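Local coordinates for putative aminotransferase (Actinomadura melliaura, PDB 4ZWV), which probably transfers an amino group to a sugar with the help of pyridoxal 5'-phosphate, in making the aminopentose of the indolocarbazole AT2433, at residues 304-309 with 348-353. Sequence-based numbering, arbitrary orientation.
Sequences PAFHRK and VSLPVG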
loop_
_atom_site.group_PDB
_atom_site.type_symbol
_atom_site.label_atom_id
_atom_site.label_comp_id
_atom_site.label_asym_id
_atom_site.label_seq_id
_atom_site.Cartn_x
_atom_site.Cartn_y
_atom_site.Cartn_z
ATOM N N PRO A 304 -10.218 35.745 2.002
ATOM C CA PRO A 304 -10.549 35.498 3.414
ATOM C C PRO A 304 -11.996 35.854 3.764
ATOM O O PRO A 304 -12.643 35.115 4.514
ATOM C CB PRO A 304 -9.565 36.406 4.164
ATOM C CG PRO A 304 -8.384 36.463 3.277
ATOM C CD PRO A 304 -8.967 36.519 1.874
ATOM N N ALA A 305 -12.498 36.961 3.227
ATOM C CA ALA A 305 -13.890 37.335 3.449
ATOM C C ALA A 305 -14.829 36.348 2.749
ATOM O O ALA A 305 -15.890 36.022 3.279
ATOM C CB ALA A 305 -14.144 38.758 2.975
ATOM N N PHE A 306 -14.432 35.862 1.576
ATOM C CA PHE A 306 -15.224 34.859 0.859
ATOM C C PHE A 306 -15.359 33.571 1.675
ATOM O O PHE A 306 -16.447 33.002 1.780
ATOM C CB PHE A 306 -14.602 34.550 -0.507
ATOM C CG PHE A 306 -15.414 33.589 -1.347
ATOM C CD1 PHE A 306 -16.402 34.056 -2.202
ATOM C CD2 PHE A 306 -15.172 32.225 -1.293
ATOM C CE1 PHE A 306 -17.142 33.166 -2.983
ATOM C CE2 PHE A 306 -15.900 31.335 -2.065
ATOM C CZ PHE A 306 -16.891 31.802 -2.909
ATOM N N HIS A 307 -14.248 33.115 2.250
ATOM C CA HIS A 307 -14.265 31.938 3.112
ATOM C C HIS A 307 -15.212 32.123 4.301
ATOM O O HIS A 307 -15.998 31.230 4.611
ATOM C CB HIS A 307 -12.854 31.619 3.609
ATOM C CG HIS A 307 -11.971 31.016 2.563
ATOM N ND1 HIS A 307 -10.596 31.024 2.654
ATOM C CD2 HIS A 307 -12.268 30.380 1.405
ATOM C CE1 HIS A 307 -10.083 30.419 1.597
ATOM N NE2 HIS A 307 -11.077 30.017 0.823
ATOM N N ARG A 308 -15.140 33.280 4.953
ATOM C CA ARG A 308 -16.007 33.563 6.093
ATOM C C ARG A 308 -17.478 33.548 5.677
ATOM O O ARG A 308 -18.334 33.086 6.429
ATOM C CB ARG A 308 -15.625 34.901 6.736
ATOM C CG ARG A 308 -14.281 34.851 7.460
ATOM C CD ARG A 308 -14.014 36.096 8.303
ATOM N NE ARG A 308 -13.840 37.301 7.496
ATOM C CZ ARG A 308 -12.667 37.709 7.018
ATOM N NH1 ARG A 308 -11.569 37.011 7.273
ATOM N NH2 ARG A 308 -12.590 38.817 6.290
ATOM N N LYS A 309 -17.762 34.046 4.479
ATOM C CA LYS A 309 -19.116 34.029 3.929
ATOM C C LYS A 309 -19.623 32.602 3.722
ATOM O O LYS A 309 -20.741 32.272 4.109
ATOM C CB LYS A 309 -19.162 34.789 2.603
ATOM C CG LYS A 309 -20.551 34.926 2.001
ATOM C CD LYS A 309 -21.280 36.138 2.562
ATOM C CE LYS A 309 -22.692 36.236 1.995
ATOM N NZ LYS A 309 -23.285 37.582 2.219
ATOM N N VAL A 348 -10.519 28.866 -5.072
ATOM C CA VAL A 348 -11.362 28.195 -4.081
ATOM C C VAL A 348 -12.240 27.143 -4.770
ATOM O O VAL A 348 -12.794 27.391 -5.843
ATOM C CB VAL A 348 -12.230 29.203 -3.289
ATOM C CG1 VAL A 348 -12.949 30.153 -4.219
ATOM C CG2 VAL A 348 -13.208 28.473 -2.357
ATOM N N SER A 349 -12.317 25.957 -4.168
ATOM C CA SER A 349 -13.095 24.840 -4.701
ATOM C C SER A 349 -14.472 24.824 -4.046
ATOM O O SER A 349 -14.587 24.944 -2.820
ATOM C CB SER A 349 -12.389 23.501 -4.449
ATOM O OG SER A 349 -11.105 23.446 -5.064
ATOM N N LEU A 350 -15.509 24.663 -4.863
ATOM C CA LEU A 350 -16.891 24.645 -4.387
ATOM C C LEU A 350 -17.519 23.260 -4.526
ATOM O O LEU A 350 -17.168 22.501 -5.428
ATOM C CB LEU A 350 -17.730 25.665 -5.160
ATOM C CG LEU A 350 -17.259 27.117 -5.090
ATOM C CD1 LEU A 350 -18.100 27.994 -6.000
ATOM C CD2 LEU A 350 -17.337 27.605 -3.660
ATOM N N PRO A 351 -18.451 22.920 -3.626
ATOM C CA PRO A 351 -19.148 21.634 -3.757
ATOM C C PRO A 351 -19.928 21.555 -5.058
ATOM O O PRO A 351 -20.636 22.505 -5.396
ATOM C CB PRO A 351 -20.105 21.624 -2.557
ATOM C CG PRO A 351 -19.525 22.602 -1.584
ATOM C CD PRO A 351 -18.894 23.671 -2.438
ATOM N N VAL A 352 -19.826 20.436 -5.763
ATOM C CA VAL A 352 -20.511 20.324 -7.045
ATOM C C VAL A 352 -21.062 18.907 -7.269
ATOM O O VAL A 352 -21.689 18.621 -8.281
ATOM C CB VAL A 352 -19.550 20.731 -8.196
ATOM C CG1 VAL A 352 -18.547 19.624 -8.478
ATOM C CG2 VAL A 352 -20.322 21.102 -9.462
ATOM N N GLY A 353 -20.847 18.020 -6.305
ATOM C CA GLY A 353 -21.175 16.616 -6.501
ATOM C C GLY A 353 -22.636 16.189 -6.453
ATOM O O GLY A 353 -23.547 17.011 -6.284
#
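In the small C-terminal alpha/beta part of this DegT/DnrJ/EryC1-family aminotransferase, Phe-306 and His-307 of helix 303-312 pack on Val-348 and Leu-350 of strand 347-350. Phe-306 carries most of it. Its CB points toward the strand, and with CG anti to the backbone N (chi1 -176°) the CE2 and CZ end of the ring meets Val-348 and Leu-350. Val-348 is modelled in two conformers; in the one described here Phe-306 CE2 lies 3.8 Å from Val-348 CG1, which meets the ring obliquely, and 3.9 Å from Val-348 CG2, so which branch touches is less certain. Further along the strand, Leu-350 CD2 sits at the ring edge, 4.3 Å from Phe-306 CZ. The axes of 304-309 and 348-350 run within 23° of parallel and come no closer than 11.1 Å, a distance spanned by side chains. Strand 347-350 pairs antiparallel with 296-300, the strand leading into the helix, and Val-300 of that strand touches both Phe-306 and Val-348. Helix 358-369 adds Ile-368 against Phe-306 and Leu-350, and the C-terminal Trp-372 meets the Phe-306 ring edge-to-face. At the margin, in the same conformer, His-307 brings its imidazole edge to the valine, His-307 NE2 standing 4.1 Å from Val-348 CG2; this histidine also packs on Arg-227 of the second subunit.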